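Local coordinates for glycoside hydrolase family 16 protein (Akkermansia muciniphila, PDB 6T2N) that probably acts as an endo-beta-galactosidase of glycoside hydrolase family 16, cutting within the O-glycan chains of mucin to begin their breakdown in the gut, at residues 172-177 with 206-211; 195-200 with 244-249. All coordinates share one frame; numbering follows the deposited sequence.

Interaction 1 of 2, residues 172-177 with 206-211; sequences WGWPVN and TRDASR. Unlike the reference sequence in segment 206-211: T206 (reference Lys).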
loop_
_atom_site.group_PDB
_atom_site.type_symbol
_atom_site.label_atom_id
_atom_site.label_comp_id
_atom_site.label_asym_id
_atom_site.label_seq_id
_atom_site.Cartn_x
_atom_site.Cartn_y
_atom_site.Cartn_z
ATOM N N TRP A 172 -2.517 -4.881 17.769
ATOM C CA TRP A 172 -3.286 -5.909 17.020
ATOM C C TRP A 172 -2.422 -6.455 15.903
ATOM O O TRP A 172 -1.567 -5.699 15.461
ATOM C CB TRP A 172 -4.606 -5.354 16.472
ATOM C CG TRP A 172 -5.541 -5.082 17.595
ATOM C CD1 TRP A 172 -5.899 -5.957 18.573
ATOM C CD2 TRP A 172 -6.144 -3.821 17.916
ATOM N NE1 TRP A 172 -6.684 -5.319 19.486
ATOM C CE2 TRP A 172 -6.869 -4.015 19.102
ATOM C CE3 TRP A 172 -6.153 -2.563 17.306
ATOM C CZ2 TRP A 172 -7.629 -3.000 19.673
ATOM C CZ3 TRP A 172 -6.870 -1.548 17.876
ATOM C CH2 TRP A 172 -7.592 -1.772 19.054
ATOM N N GLY A 173 -2.683 -7.700 15.494
ATOM C CA GLY A 173 -2.121 -8.353 14.300
ATOM C C GLY A 173 -3.204 -8.459 13.253
ATOM O O GLY A 173 -4.384 -8.215 13.631
ATOM N N TRP A 174 -2.846 -8.803 12.003
ATOM C CA TRP A 174 -3.772 -8.675 10.852
ATOM C C TRP A 174 -4.964 -9.608 11.014
ATOM O O TRP A 174 -4.790 -10.745 11.410
ATOM C CB TRP A 174 -3.028 -8.980 9.587
ATOM C CG TRP A 174 -3.750 -8.555 8.350
ATOM C CD1 TRP A 174 -3.623 -7.375 7.656
ATOM C CD2 TRP A 174 -4.709 -9.344 7.629
ATOM N NE1 TRP A 174 -4.461 -7.380 6.561
ATOM C CE2 TRP A 174 -5.132 -8.574 6.528
ATOM C CE3 TRP A 174 -5.240 -10.618 7.822
ATOM C CZ2 TRP A 174 -6.074 -9.043 5.630
ATOM C CZ3 TRP A 174 -6.145 -11.106 6.909
ATOM C CH2 TRP A 174 -6.547 -10.321 5.822
ATOM N N PRO A 175 -6.220 -9.234 10.685
ATOM C CA PRO A 175 -6.594 -7.938 10.102
ATOM C C PRO A 175 -7.072 -6.864 11.092
ATOM O O PRO A 175 -7.566 -5.804 10.662
ATOM C CB PRO A 175 -7.831 -8.272 9.252
ATOM C CG PRO A 175 -8.285 -9.654 9.706
ATOM C CD PRO A 175 -7.357 -10.146 10.797
ATOM N N VAL A 176 -6.933 -7.167 12.385
ATOM C CA VAL A 176 -7.536 -6.372 13.468
ATOM C C VAL A 176 -6.745 -5.075 13.540
ATOM O O VAL A 176 -7.324 -4.095 13.942
ATOM C CB VAL A 176 -7.556 -7.178 14.775
ATOM C CG1 VAL A 176 -8.154 -6.409 15.937
ATOM C CG2 VAL A 176 -8.295 -8.496 14.617
ATOM N N ASN A 177 -5.491 -5.062 13.119
ATOM C CA ASN A 177 -4.644 -3.847 13.203
ATOM C C ASN A 177 -5.329 -2.715 12.357
ATOM O O ASN A 177 -5.028 -1.534 12.545
ATOM C CB ASN A 177 -3.159 -4.170 12.872
ATOM C CG ASN A 177 -2.874 -4.644 11.465
ATOM O OD1 ASN A 177 -3.458 -5.623 10.992
ATOM N ND2 ASN A 177 -1.933 -3.991 10.816
ATOM N N THR A 206 -11.108 -12.299 14.341
ATOM C CA THR A 206 -9.973 -11.871 13.472
ATOM C C THR A 206 -10.341 -12.119 12.014
ATOM O O THR A 206 -9.459 -12.095 11.178
ATOM C CB THR A 206 -8.722 -12.637 13.885
ATOM O OG1 THR A 206 -9.017 -14.033 13.728
ATOM C CG2 THR A 206 -8.307 -12.296 15.299
ATOM N N ARG A 207 -11.606 -12.408 11.737
ATOM C CA ARG A 207 -12.162 -12.429 10.361
ATOM C C ARG A 207 -12.123 -10.997 9.831
ATOM O O ARG A 207 -12.056 -10.077 10.648
ATOM C CB ARG A 207 -13.549 -13.088 10.310
ATOM C CG ARG A 207 -14.733 -12.131 10.241
ATOM C CD ARG A 207 -16.081 -12.825 10.449
ATOM N NE ARG A 207 -17.136 -11.819 10.562
ATOM C CZ ARG A 207 -17.533 -11.037 9.563
ATOM N NH1 ARG A 207 -16.993 -11.153 8.362
ATOM N NH2 ARG A 207 -18.476 -10.142 9.755
ATOM N N ASP A 208 -12.030 -10.873 8.507
ATOM C CA ASP A 208 -11.763 -9.630 7.729
ATOM C C ASP A 208 -13.128 -9.078 7.291
ATOM O O ASP A 208 -13.757 -9.642 6.330
ATOM C CB ASP A 208 -10.771 -9.933 6.601
ATOM C CG ASP A 208 -10.384 -8.740 5.765
ATOM O OD1 ASP A 208 -10.547 -7.595 6.255
ATOM O OD2 ASP A 208 -9.916 -8.986 4.622
ATOM N N ALA A 209 -13.653 -8.119 8.056
ATOM C CA ALA A 209 -14.943 -7.469 7.744
ATOM C C ALA A 209 -14.575 -6.275 6.893
ATOM O O ALA A 209 -14.530 -5.169 7.413
ATOM C CB ALA A 209 -15.710 -7.054 8.987
ATOM N N SER A 210 -14.210 -6.528 5.655
ATOM C CA SER A 210 -13.651 -5.481 4.777
ATOM C C SER A 210 -14.819 -4.687 4.194
ATOM O O SER A 210 -15.949 -5.191 4.171
ATOM C CB SER A 210 -12.760 -6.081 3.728
ATOM O OG SER A 210 -13.558 -6.670 2.711
ATOM N N ARG A 211 -14.551 -3.451 3.823
ATOM C CA ARG A 211 -15.464 -2.548 3.087
ATOM C C ARG A 211 -14.648 -1.957 1.949
ATOM O O ARG A 211 -13.515 -1.532 2.234
ATOM C CB ARG A 211 -15.957 -1.473 4.049
ATOM C CG ARG A 211 -16.042 -1.938 5.499
ATOM C CD ARG A 211 -16.902 -0.979 6.294
ATOM N NE ARG A 211 -16.825 -1.242 7.721
ATOM C CZ ARG A 211 -17.319 -0.443 8.671
ATOM N NH1 ARG A 211 -17.965 0.659 8.333
ATOM N NH2 ARG A 211 -17.189 -0.748 9.956
#
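P175 packs its CG against loop residues 206-208, 4.0 Å from D208 CB and 3.9 Å from R207 O. The peptide bond before P175 is cis, and P175 CB lies over the centre of the W174 indole, 3.6 Å above its plane. Beside it V176 sends CG2 to T206 CG2, 3.9 Å away, in a methyl-to-methyl contact. P175 and V176 form the close-packed, buried half of the interface. The other half is looser and exposed. There the W174 ring reaches D208 through CH2, 3.8 Å from OD2, with ring and carboxylate planes 61° apart. CG of D208 is anti to the backbone N (chi1 -178°), which carries the carboxylate to the indole, but its OD2 is hydrogen-bonded to H198. No hydrogen bond joins the two segments, so the fit is one of shape. An alanine here would keep CB but lose the ring carbons that meet R207 O and D208 CB, and is likely to give up the cis bond and, with it, the seat of CB on the indole. W174 NE1 bonds to E179, first glutamate of the GH16 E-x-D-x-x-E motif and the nucleophile in relatives, so the loop probably borders the active site. Both segments are loops at one end of the mixed sheet: 172-177 connects strands 160-168 and 179-181, while 206-211 leads into strand 211-216.

Interaction 2 of 2, residues 195-200 with 244-249; sequences STFHLS and LVKSID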
loop_
_atom_site.group_PDB
_atom_site.type_symbol
_atom_site.label_atom_id
_atom_site.label_comp_id
_atom_site.label_asym_id
_atom_site.label_seq_id
_atom_site.Cartn_x
_atom_site.Cartn_y
_atom_site.Cartn_z
ATOM N N SER A 195 -10.366 0.390 -3.979
ATOM C CA SER A 195 -9.948 0.934 -2.657
ATOM C C SER A 195 -10.826 0.306 -1.570
ATOM O O SER A 195 -12.023 0.002 -1.852
ATOM C CB SER A 195 -10.026 2.405 -2.642
ATOM O OG SER A 195 -9.784 2.907 -3.953
ATOM N N THR A 196 -10.205 -0.042 -0.443
ATOM C CA THR A 196 -10.663 -1.176 0.402
ATOM C C THR A 196 -10.069 -0.985 1.798
ATOM O O THR A 196 -8.918 -0.579 1.893
ATOM C CB THR A 196 -10.422 -2.529 -0.299
ATOM O OG1 THR A 196 -11.198 -2.668 -1.498
ATOM C CG2 THR A 196 -10.845 -3.726 0.517
ATOM N N PHE A 197 -10.917 -1.132 2.828
ATOM C CA PHE A 197 -10.544 -1.096 4.264
ATOM C C PHE A 197 -10.761 -2.487 4.859
ATOM O O PHE A 197 -11.694 -3.194 4.421
ATOM C CB PHE A 197 -11.380 -0.042 4.965
ATOM C CG PHE A 197 -11.125 1.340 4.363
ATOM C CD1 PHE A 197 -10.164 2.134 4.843
ATOM C CD2 PHE A 197 -12.061 1.856 3.438
ATOM C CE1 PHE A 197 -10.136 3.444 4.433
ATOM C CE2 PHE A 197 -12.033 3.174 3.035
ATOM C CZ PHE A 197 -11.073 3.967 3.542
ATOM N N HIS A 198 -9.854 -2.910 5.727
ATOM C CA HIS A 198 -9.834 -4.292 6.258
ATOM C C HIS A 198 -9.661 -4.068 7.728
ATOM O O HIS A 198 -8.872 -3.151 8.085
ATOM C CB HIS A 198 -8.660 -5.178 5.772
ATOM C CG HIS A 198 -8.582 -5.459 4.309
ATOM N ND1 HIS A 198 -9.211 -6.544 3.738
ATOM C CD2 HIS A 198 -7.970 -4.797 3.308
ATOM C CE1 HIS A 198 -8.995 -6.547 2.452
ATOM N NE2 HIS A 198 -8.242 -5.476 2.160
ATOM N N LEU A 199 -10.375 -4.871 8.502
ATOM C CA LEU A 199 -10.632 -4.683 9.959
ATOM C C LEU A 199 -11.562 -5.781 10.431
ATOM O O LEU A 199 -12.276 -6.401 9.589
ATOM C CB LEU A 199 -11.247 -3.318 10.276
ATOM C CG LEU A 199 -12.724 -3.078 9.984
ATOM C CD1 LEU A 199 -13.096 -1.868 10.801
ATOM C CD2 LEU A 199 -13.053 -2.789 8.525
ATOM N N SER A 200 -11.517 -6.070 11.711
ATOM C CA SER A 200 -12.356 -7.157 12.229
ATOM C C SER A 200 -13.701 -6.556 12.608
ATOM O O SER A 200 -13.832 -5.343 12.750
ATOM C CB SER A 200 -11.697 -7.880 13.330
ATOM O OG SER A 200 -12.035 -7.277 14.554
ATOM N N LEU A 244 -14.395 9.665 -5.710
ATOM C CA LEU A 244 -14.493 8.912 -4.439
ATOM C C LEU A 244 -14.627 7.430 -4.791
ATOM O O LEU A 244 -15.617 7.072 -5.471
ATOM C CB LEU A 244 -15.693 9.408 -3.625
ATOM C CG LEU A 244 -15.944 8.662 -2.315
ATOM C CD1 LEU A 244 -14.999 9.102 -1.200
ATOM C CD2 LEU A 244 -17.382 8.820 -1.870
ATOM N N VAL A 245 -13.682 6.600 -4.334
ATOM C CA VAL A 245 -13.830 5.121 -4.392
ATOM C C VAL A 245 -14.594 4.622 -3.151
ATOM O O VAL A 245 -15.642 3.943 -3.281
ATOM C CB VAL A 245 -12.459 4.459 -4.531
ATOM C CG1 VAL A 245 -12.623 3.009 -4.945
ATOM C CG2 VAL A 245 -11.611 5.206 -5.537
ATOM N N LYS A 246 -14.107 4.969 -1.971
ATOM C CA LYS A 246 -14.697 4.452 -0.727
ATOM C C LYS A 246 -14.450 5.435 0.426
ATOM O O LYS A 246 -13.373 5.963 0.582
ATOM C CB LYS A 246 -14.137 3.054 -0.530
ATOM C CG LYS A 246 -14.802 2.266 0.555
ATOM C CD LYS A 246 -16.189 1.819 0.185
ATOM C CE LYS A 246 -16.977 1.442 1.424
ATOM N NZ LYS A 246 -18.048 0.483 1.103
ATOM N N SER A 247 -15.509 5.757 1.145
ATOM C CA SER A 247 -15.483 6.460 2.447
ATOM C C SER A 247 -15.791 5.413 3.513
ATOM O O SER A 247 -16.536 4.488 3.198
ATOM C CB SER A 247 -16.512 7.557 2.490
ATOM O OG SER A 247 -17.685 7.110 3.188
ATOM N N ILE A 248 -15.280 5.612 4.717
ATOM C CA ILE A 248 -15.670 4.880 5.944
ATOM C C ILE A 248 -15.971 5.917 7.039
ATOM O O ILE A 248 -15.256 6.915 7.068
ATOM C CB ILE A 248 -14.514 3.929 6.260
ATOM C CG1 ILE A 248 -14.931 2.928 7.332
ATOM C CG2 ILE A 248 -13.250 4.671 6.656
ATOM C CD1 ILE A 248 -13.801 2.008 7.727
ATOM N N ASP A 249 -17.056 5.783 7.830
ATOM C CA ASP A 249 -17.279 6.641 9.032
ATOM C C ASP A 249 -16.593 5.903 10.193
ATOM O O ASP A 249 -16.926 4.722 10.421
ATOM C CB ASP A 249 -18.759 7.016 9.189
ATOM C CG ASP A 249 -19.170 7.626 10.529
ATOM O OD1 ASP A 249 -18.245 7.828 11.399
ATOM O OD2 ASP A 249 -20.431 7.870 10.718
#
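The two facing sheets of the GH16 beta-sandwich meet here: strand 192-198 belongs to the mixed sheet and strand 243-249 to the antiparallel one. Their short segments run nearly parallel, 21° apart with axes 6.5 Å apart at closest approach, and no hydrogen bond joins them; side chains do the work. F197 carries most of it, its side chain set toward strand 243-249 with CG anti to its carbonyl carbon (chi1 -61°). I248 covers one face of this ring in a CH-pi contact, CG2 lying 4.0 Å from the centroid and 16° off the normal. K246 comes to the ring edge instead, its CG 3.8 Å from F197 CE2; beyond it the chain bends at its second torsion and leads the amine away from the interface. At the other end S195 packs against V245, with S195 CB 3.5 Å from V245 CG1, while S195 OG bonds to M182 O. V245 and K246 form a classic beta bulge opposite L238 of the hairpin partner strand 235-240, and this puts two successive side chains toward strand 192-198. L238 and I236 also touch F197. The backbone joins in at the ring's edge, where K246 O sits in the plane of the F197 ring, 3.9 Å from CE2.

How the interactions relate
The centres of the two contacts are 12 Å apart, and their segments alternate along the chain: 172-177, 195-200, 206-211, 244-249. Strand 192-198 and strand 211-216 are antiparallel neighbours in the mixed sheet, so the middle two segments are the arms of one connection and touch, A209 N lying 2.7 Å from L199 O. Interaction 1 packs two loops together at the end of that sheet; interaction 2 joins the sheet to its partner across the sandwich, where R211 also touches K246 and I248. H198 bonds D208 through ND1 and D181 through NE2, linking the loop to Glu-Ile-Asp-Met-Leu-Glu, the E-x-D-x-x-E motif whose two glutamates are catalytic in GH16 relatives, consistent with a position beside the active site.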